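Side-chain contacts in L-arabinose ABC transporter, periplasmic L-arabinose-binding protein (Burkholderia thailandensis, PDB 4KZK), which binds sugars in the periplasm, here beta-D-galactose, and probably delivers L-arabinose to an ABC transporter for uptake: residues A[162-167]-A[230-235]; A[272-277]-A[281-286]. One frame throughout, in Å; residues are numbered along the deposited sequence.

How the interactions relate
Both interactions lie in the same lobe of a periplasmic sugar-binding fold and reach the same mixed sheet. Interaction 1 comes first along the chain and closes before interaction 2 opens. Their centres are about 19 Å apart and their nearest atoms about 4 Å apart, without touching. Strand 260-264 lies between strands 233-236 and 283-288 in the sheet. Interaction 1 joins a loop after helix 144-161 to strand 233-236 and the residues before it. Interaction 2 packs helix 269-276 on strand 283-288. Its S286 side chain is about 9 Å from the bound galactose and about 5 Å from that of N266, a sugar-binding residue. Interaction 2 thus lies nearer the binding cleft, and interaction 1 is packing away from it.

Interaction 1: A[162-167]-A[230-235]; sequences RGWNPA and FRHWVA
W164 and H232 form a face-to-face stack where the loop after helix 144-161 meets the N-terminal end of strand 233-236. This is one lobe of the periplasmic-binding-protein fold, which is shared with the sugar-binding domain of the LacI family. W164 follows the Schellman motif that ends helix 144-161, where G163 has positive phi. Further along the loop N165 forms a local Asx turn, in which its OD1 accepts from the backbone N of A167. H232 lies beside strand 233-236.

The stacking is nearly flat. The five-membered ring of W164 and the imidazole lie with centroids 3.6 Å apart and planes at 6°. The closest atoms are NE1 of W164 and CE1 of H232, at 3.4 Å. The same H232 side chain covers the six-membered ring as well. Its CB sits 3.7 Å from the centroid of that ring, almost straight over the face, in a CH-pi contact. CG is anti to the carbonyl carbon in both W164 and H232 (chi1 -77° and -70°), and the rings continue the inward direction set by CB.

Apolar and carbonyl contacts are made at the edge of the indole. CZ3 of W164 touches CG1 of V234 at 4.0 Å. The carbonyl O of W233 lies in the indole plane, 3.5 Å from CZ3 of W164. Around this pair, W164 also packs on A159 of helix 144-161 and I261 of strand 260-264, so the indole fills the corner between helix and sheet.

Polar linkage across the contact runs through one water. The water lies at the edge of the imidazole, in its plane. It accepts from the backbone N of N165 at 3.1 Å and bonds to ND1 of H232 at 2.6 Å.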
loop_
_atom_site.group_PDB
_atom_site.type_symbol
_atom_site.label_atom_id
_atom_site.label_comp_id
_atom_site.label_asym_id
_atom_site.label_seq_id
_atom_site.Cartn_x
_atom_site.Cartn_y
_atom_site.Cartn_z
ATOM N N ARG A 162 -21.868 15.383 -6.110
ATOM C CA ARG A 162 -22.990 14.652 -6.727
ATOM C C ARG A 162 -24.340 14.882 -6.055
ATOM O O ARG A 162 -25.367 14.430 -6.570
ATOM C CB ARG A 162 -22.690 13.141 -6.752
ATOM C CG ARG A 162 -21.511 12.798 -7.624
ATOM C CD ARG A 162 -21.320 11.310 -7.781
ATOM N NE ARG A 162 -20.006 11.029 -8.331
ATOM C CZ ARG A 162 -19.605 9.820 -8.701
ATOM N NH1 ARG A 162 -20.422 8.771 -8.608
ATOM N NH2 ARG A 162 -18.389 9.671 -9.177
ATOM N N GLY A 163 -24.339 15.555 -4.909
ATOM C CA GLY A 163 -25.568 15.829 -4.172
ATOM C C GLY A 163 -26.082 14.648 -3.372
ATOM O O GLY A 163 -27.259 14.593 -3.008
ATOM N N TRP A 164 -25.193 13.698 -3.101
ATOM C CA TRP A 164 -25.540 12.527 -2.318
ATOM C C TRP A 164 -25.875 12.953 -0.888
ATOM O O TRP A 164 -25.273 13.872 -0.351
ATOM C CB TRP A 164 -24.369 11.536 -2.298
ATOM C CG TRP A 164 -24.196 10.744 -3.541
ATOM C CD1 TRP A 164 -24.754 10.984 -4.763
ATOM C CD2 TRP A 164 -23.363 9.586 -3.705
ATOM N NE1 TRP A 164 -24.337 10.033 -5.673
ATOM C CE2 TRP A 164 -23.484 9.167 -5.045
ATOM C CE3 TRP A 164 -22.542 8.850 -2.844
ATOM C CZ2 TRP A 164 -22.816 8.044 -5.543
ATOM C CZ3 TRP A 164 -21.885 7.736 -3.340
ATOM C CH2 TRP A 164 -22.031 7.344 -4.681
ATOM N N ASN A 165 -26.857 12.308 -0.283
ATOM C CA ASN A 165 -27.103 12.453 1.135
ATOM C C ASN A 165 -26.177 11.495 1.885
ATOM O O ASN A 165 -26.380 10.290 1.819
ATOM C CB ASN A 165 -28.571 12.138 1.421
ATOM C CG ASN A 165 -28.904 12.186 2.895
ATOM O OD1 ASN A 165 -28.025 12.338 3.743
ATOM N ND2 ASN A 165 -30.171 12.043 3.205
ATOM N N PRO A 166 -25.154 12.026 2.589
ATOM C CA PRO A 166 -24.144 11.130 3.154
ATOM C C PRO A 166 -24.679 10.203 4.232
ATOM O O PRO A 166 -24.119 9.118 4.435
ATOM C CB PRO A 166 -23.088 12.082 3.734
ATOM C CG PRO A 166 -23.761 13.383 3.880
ATOM C CD PRO A 166 -24.859 13.439 2.871
ATOM N N ALA A 167 -25.746 10.609 4.904
ATOM C CA ALA A 167 -26.354 9.787 5.934
ATOM C C ALA A 167 -27.017 8.512 5.407
ATOM O O ALA A 167 -27.359 7.637 6.189
ATOM C CB ALA A 167 -27.376 10.606 6.709
ATOM N N PHE A 230 -28.754 -0.387 0.243
ATOM C CA PHE A 230 -28.086 0.852 -0.167
ATOM C C PHE A 230 -28.171 1.067 -1.666
ATOM O O PHE A 230 -27.976 0.136 -2.442
ATOM C CB PHE A 230 -26.615 0.837 0.255
ATOM C CG PHE A 230 -26.415 0.850 1.745
ATOM C CD1 PHE A 230 -26.806 1.946 2.501
ATOM C CD2 PHE A 230 -25.822 -0.223 2.393
ATOM C CE1 PHE A 230 -26.622 1.969 3.871
ATOM C CE2 PHE A 230 -25.635 -0.204 3.770
ATOM C CZ PHE A 230 -26.039 0.892 4.510
ATOM N N ARG A 231 -28.458 2.299 -2.073
ATOM C CA ARG A 231 -28.436 2.657 -3.483
ATOM C C ARG A 231 -27.049 3.185 -3.853
ATOM O O ARG A 231 -26.483 2.840 -4.900
ATOM C CB ARG A 231 -29.501 3.713 -3.751
ATOM C CG ARG A 231 -29.584 4.180 -5.192
ATOM C CD ARG A 231 -30.246 3.164 -6.106
ATOM N NE ARG A 231 -29.764 3.356 -7.474
ATOM C CZ ARG A 231 -30.040 2.564 -8.506
ATOM N NH1 ARG A 231 -30.825 1.496 -8.367
ATOM N NH2 ARG A 231 -29.521 2.857 -9.693
ATOM N N HIS A 232 -26.503 4.014 -2.973
ATOM C CA HIS A 232 -25.205 4.609 -3.176
ATOM C C HIS A 232 -24.193 3.977 -2.253
ATOM O O HIS A 232 -24.490 3.720 -1.067
ATOM C CB HIS A 232 -25.251 6.099 -2.880
ATOM C CG HIS A 232 -26.028 6.897 -3.875
ATOM N ND1 HIS A 232 -26.680 8.061 -3.539
ATOM C CD2 HIS A 232 -26.228 6.720 -5.204
ATOM C CE1 HIS A 232 -27.255 8.567 -4.616
ATOM N NE2 HIS A 232 -26.987 7.778 -5.643
ATOM N N TRP A 233 -22.990 3.771 -2.789
ATOM C CA TRP A 233 -21.869 3.223 -2.024
ATOM C C TRP A 233 -20.599 4.022 -2.164
ATOM O O TRP A 233 -20.357 4.626 -3.197
ATOM C CB TRP A 233 -21.527 1.821 -2.513
ATOM C CG TRP A 233 -22.457 0.749 -2.087
ATOM C CD1 TRP A 233 -23.542 0.288 -2.775
ATOM C CD2 TRP A 233 -22.369 -0.026 -0.888
ATOM N NE1 TRP A 233 -24.154 -0.719 -2.055
ATOM C CE2 TRP A 233 -23.437 -0.948 -0.909
ATOM C CE3 TRP A 233 -21.474 -0.054 0.192
ATOM C CZ2 TRP A 233 -23.648 -1.871 0.124
ATOM C CZ3 TRP A 233 -21.680 -0.969 1.208
ATOM C CH2 TRP A 233 -22.762 -1.865 1.170
ATOM N N VAL A 234 -19.769 3.957 -1.130
ATOM C CA VAL A 234 -18.374 4.359 -1.230
ATOM C C VAL A 234 -17.532 3.177 -0.768
ATOM O O VAL A 234 -18.019 2.301 -0.023
ATOM C CB VAL A 234 -18.066 5.640 -0.414
ATOM C CG1 VAL A 234 -18.977 6.799 -0.821
ATOM C CG2 VAL A 234 -18.194 5.395 1.072
ATOM N N ALA A 235 -16.287 3.124 -1.232
ATOM C CA ALA A 235 -15.444 1.993 -0.900
ATOM C C ALA A 235 -13.995 2.391 -0.878
ATOM O O ALA A 235 -13.575 3.303 -1.588
ATOM C CB ALA A 235 -15.663 0.844 -1.883
HETATM O O HOH W 1 -27.509 9.466 -1.463
#

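Interaction 2: A[272-277]-A[281-286]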
loop_
_atom_site.group_PDB
_atom_site.type_symbol
_atom_site.label_atom_id
_atom_site.label_comp_id
_atom_site.label_asym_id
_atom_site.label_seq_id
_atom_site.Cartn_x
_atom_site.Cartn_y
_atom_site.Cartn_z
ATOM N N LEU A 272 -3.923 3.938 -12.597
ATOM C CA LEU A 272 -3.797 4.478 -13.945
ATOM C C LEU A 272 -4.595 3.655 -14.953
ATOM O O LEU A 272 -5.132 4.197 -15.920
ATOM C CB LEU A 272 -2.337 4.545 -14.375
ATOM C CG LEU A 272 -1.377 5.323 -13.470
ATOM C CD1 LEU A 272 -0.074 5.527 -14.223
ATOM C CD2 LEU A 272 -1.985 6.636 -13.002
ATOM N N ASN A 273 -4.683 2.344 -14.752
ATOM C CA ASN A 273 -5.495 1.506 -15.647
ATOM C C ASN A 273 -6.960 1.899 -15.554
ATOM O O ASN A 273 -7.652 1.959 -16.563
ATOM C CB ASN A 273 -5.356 0.025 -15.294
ATOM C CG ASN A 273 -4.041 -0.574 -15.736
ATOM O OD1 ASN A 273 -3.332 -0.002 -16.566
ATOM N ND2 ASN A 273 -3.713 -1.740 -15.207
ATOM N N GLU A 274 -7.451 2.171 -14.345
ATOM C CA GLU A 274 -8.841 2.646 -14.212
ATOM C C GLU A 274 -9.037 4.004 -14.842
ATOM O O GLU A 274 -10.055 4.227 -15.491
ATOM C CB GLU A 274 -9.282 2.734 -12.762
ATOM C CG GLU A 274 -9.261 1.385 -12.050
ATOM C CD GLU A 274 -10.223 0.380 -12.648
ATOM O OE1 GLU A 274 -11.392 0.704 -12.869
ATOM O OE2 GLU A 274 -9.805 -0.759 -12.926
ATOM N N PHE A 275 -8.076 4.910 -14.684
ATOM C CA PHE A 275 -8.205 6.268 -15.222
ATOM C C PHE A 275 -8.168 6.312 -16.766
ATOM O O PHE A 275 -8.751 7.220 -17.378
ATOM C CB PHE A 275 -7.073 7.165 -14.702
ATOM C CG PHE A 275 -7.069 7.405 -13.210
ATOM C CD1 PHE A 275 -8.208 7.257 -12.426
ATOM C CD2 PHE A 275 -5.896 7.804 -12.580
ATOM C CE1 PHE A 275 -8.174 7.506 -11.055
ATOM C CE2 PHE A 275 -5.866 8.057 -11.224
ATOM C CZ PHE A 275 -7.005 7.907 -10.447
ATOM N N ALA A 276 -7.514 5.331 -17.375
ATOM C CA ALA A 276 -7.371 5.298 -18.823
ATOM C C ALA A 276 -8.582 4.670 -19.516
ATOM O O ALA A 276 -8.693 4.753 -20.736
ATOM C CB ALA A 276 -6.113 4.558 -19.194
ATOM N N LYS A 277 -9.499 4.052 -18.772
ATOM C CA LYS A 277 -10.614 3.364 -19.440
ATOM C C LYS A 277 -11.513 4.347 -20.179
ATOM O O LYS A 277 -11.758 5.441 -19.680
ATOM C CB LYS A 277 -11.397 2.525 -18.469
ATOM C CG LYS A 277 -10.587 1.313 -18.092
ATOM C CD LYS A 277 -11.285 0.414 -17.123
ATOM C CE LYS A 277 -10.386 -0.771 -16.825
ATOM N NZ LYS A 277 -10.848 -1.449 -15.611
ATOM N N THR A 281 -14.958 4.297 -14.516
ATOM C CA THR A 281 -15.448 3.312 -13.567
ATOM C C THR A 281 -15.616 3.978 -12.211
ATOM O O THR A 281 -15.200 5.140 -12.007
ATOM C CB THR A 281 -14.411 2.181 -13.404
ATOM O OG1 THR A 281 -13.228 2.727 -12.797
ATOM C CG2 THR A 281 -14.040 1.589 -14.755
ATOM N N GLY A 282 -16.165 3.219 -11.276
ATOM C CA GLY A 282 -16.340 3.641 -9.895
ATOM C C GLY A 282 -15.062 3.885 -9.122
ATOM O O GLY A 282 -15.122 4.405 -8.014
ATOM N N PHE A 283 -13.908 3.515 -9.691
ATOM C CA PHE A 283 -12.621 3.902 -9.139
ATOM C C PHE A 283 -12.383 5.371 -9.521
ATOM O O PHE A 283 -11.992 5.680 -10.658
ATOM C CB PHE A 283 -11.533 3.004 -9.682
ATOM C CG PHE A 283 -10.222 3.154 -8.975
ATOM C CD1 PHE A 283 -9.359 4.178 -9.298
ATOM C CD2 PHE A 283 -9.870 2.276 -7.958
ATOM C CE1 PHE A 283 -8.153 4.309 -8.650
ATOM C CE2 PHE A 283 -8.658 2.407 -7.302
ATOM C CZ PHE A 283 -7.807 3.440 -7.639
ATOM N N PHE A 284 -12.640 6.248 -8.550
ATOM C CA PHE A 284 -12.710 7.680 -8.777
ATOM C C PHE A 284 -11.344 8.337 -8.614
ATOM O O PHE A 284 -10.983 9.267 -9.320
ATOM C CB PHE A 284 -13.703 8.287 -7.795
ATOM C CG PHE A 284 -13.651 9.773 -7.756
ATOM C CD1 PHE A 284 -14.140 10.513 -8.796
ATOM C CD2 PHE A 284 -13.069 10.426 -6.682
ATOM C CE1 PHE A 284 -14.058 11.896 -8.767
ATOM C CE2 PHE A 284 -12.965 11.799 -6.657
ATOM C CZ PHE A 284 -13.471 12.537 -7.698
ATOM N N GLY A 285 -10.575 7.874 -7.648
ATOM C CA GLY A 285 -9.301 8.525 -7.366
ATOM C C GLY A 285 -8.389 7.645 -6.551
ATOM O O GLY A 285 -8.764 6.539 -6.162
ATOM N N SER A 286 -7.179 8.153 -6.283
ATOM C CA SER A 286 -6.207 7.432 -5.471
ATOM C C SER A 286 -5.296 8.402 -4.771
ATOM O O SER A 286 -5.039 9.487 -5.296
ATOM C CB SER A 286 -5.381 6.514 -6.378
ATOM O OG SER A 286 -4.418 5.781 -5.662
#
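E274 reaches from helix 269-276 across F283 to the hydroxyl of T281. Its CB lies 3.8 Å from CD1 of F283. Its CG packs on CB of F283 at 3.7 Å. The chain then bends at chi2 (-63°), and this brings the carboxylate to T281. OE1 accepts from OG1 of T281 at 2.7 Å, through the anti lone pair. OE2 takes NZ of K277 at 3.0 Å in a salt bridge. This NZ stands above the carboxylate plane, 41° out of it. R248 of helix 240-252 gives OE2 a second salt bridge. The two positive partners probably favour the charged form of E274. OG1 of T281 also accepts from the backbone N of F283, at 3.3 Å, in an ST turn. The hydroxyl thus ties the turn to the helix.

F275 extends the apolar contact along the strand. Its CE1 meets CD1 of F283 at 3.9 Å, with the two rings oblique to each other. Its CZ edge lies against CA of G285, also at 3.9 Å.

The contact belongs to the beta-alpha-beta unit of strand 260-264, helix 269-276 and strand 283-288. The axes of helix segment 272-276 and strand segment 283-286 come within 8.6 Å, with their N-to-C directions 135° apart. F283 also packs on V244 of helix 240-252. F275 also touches I323 of strand 315-324 and E328 of helix 328-334.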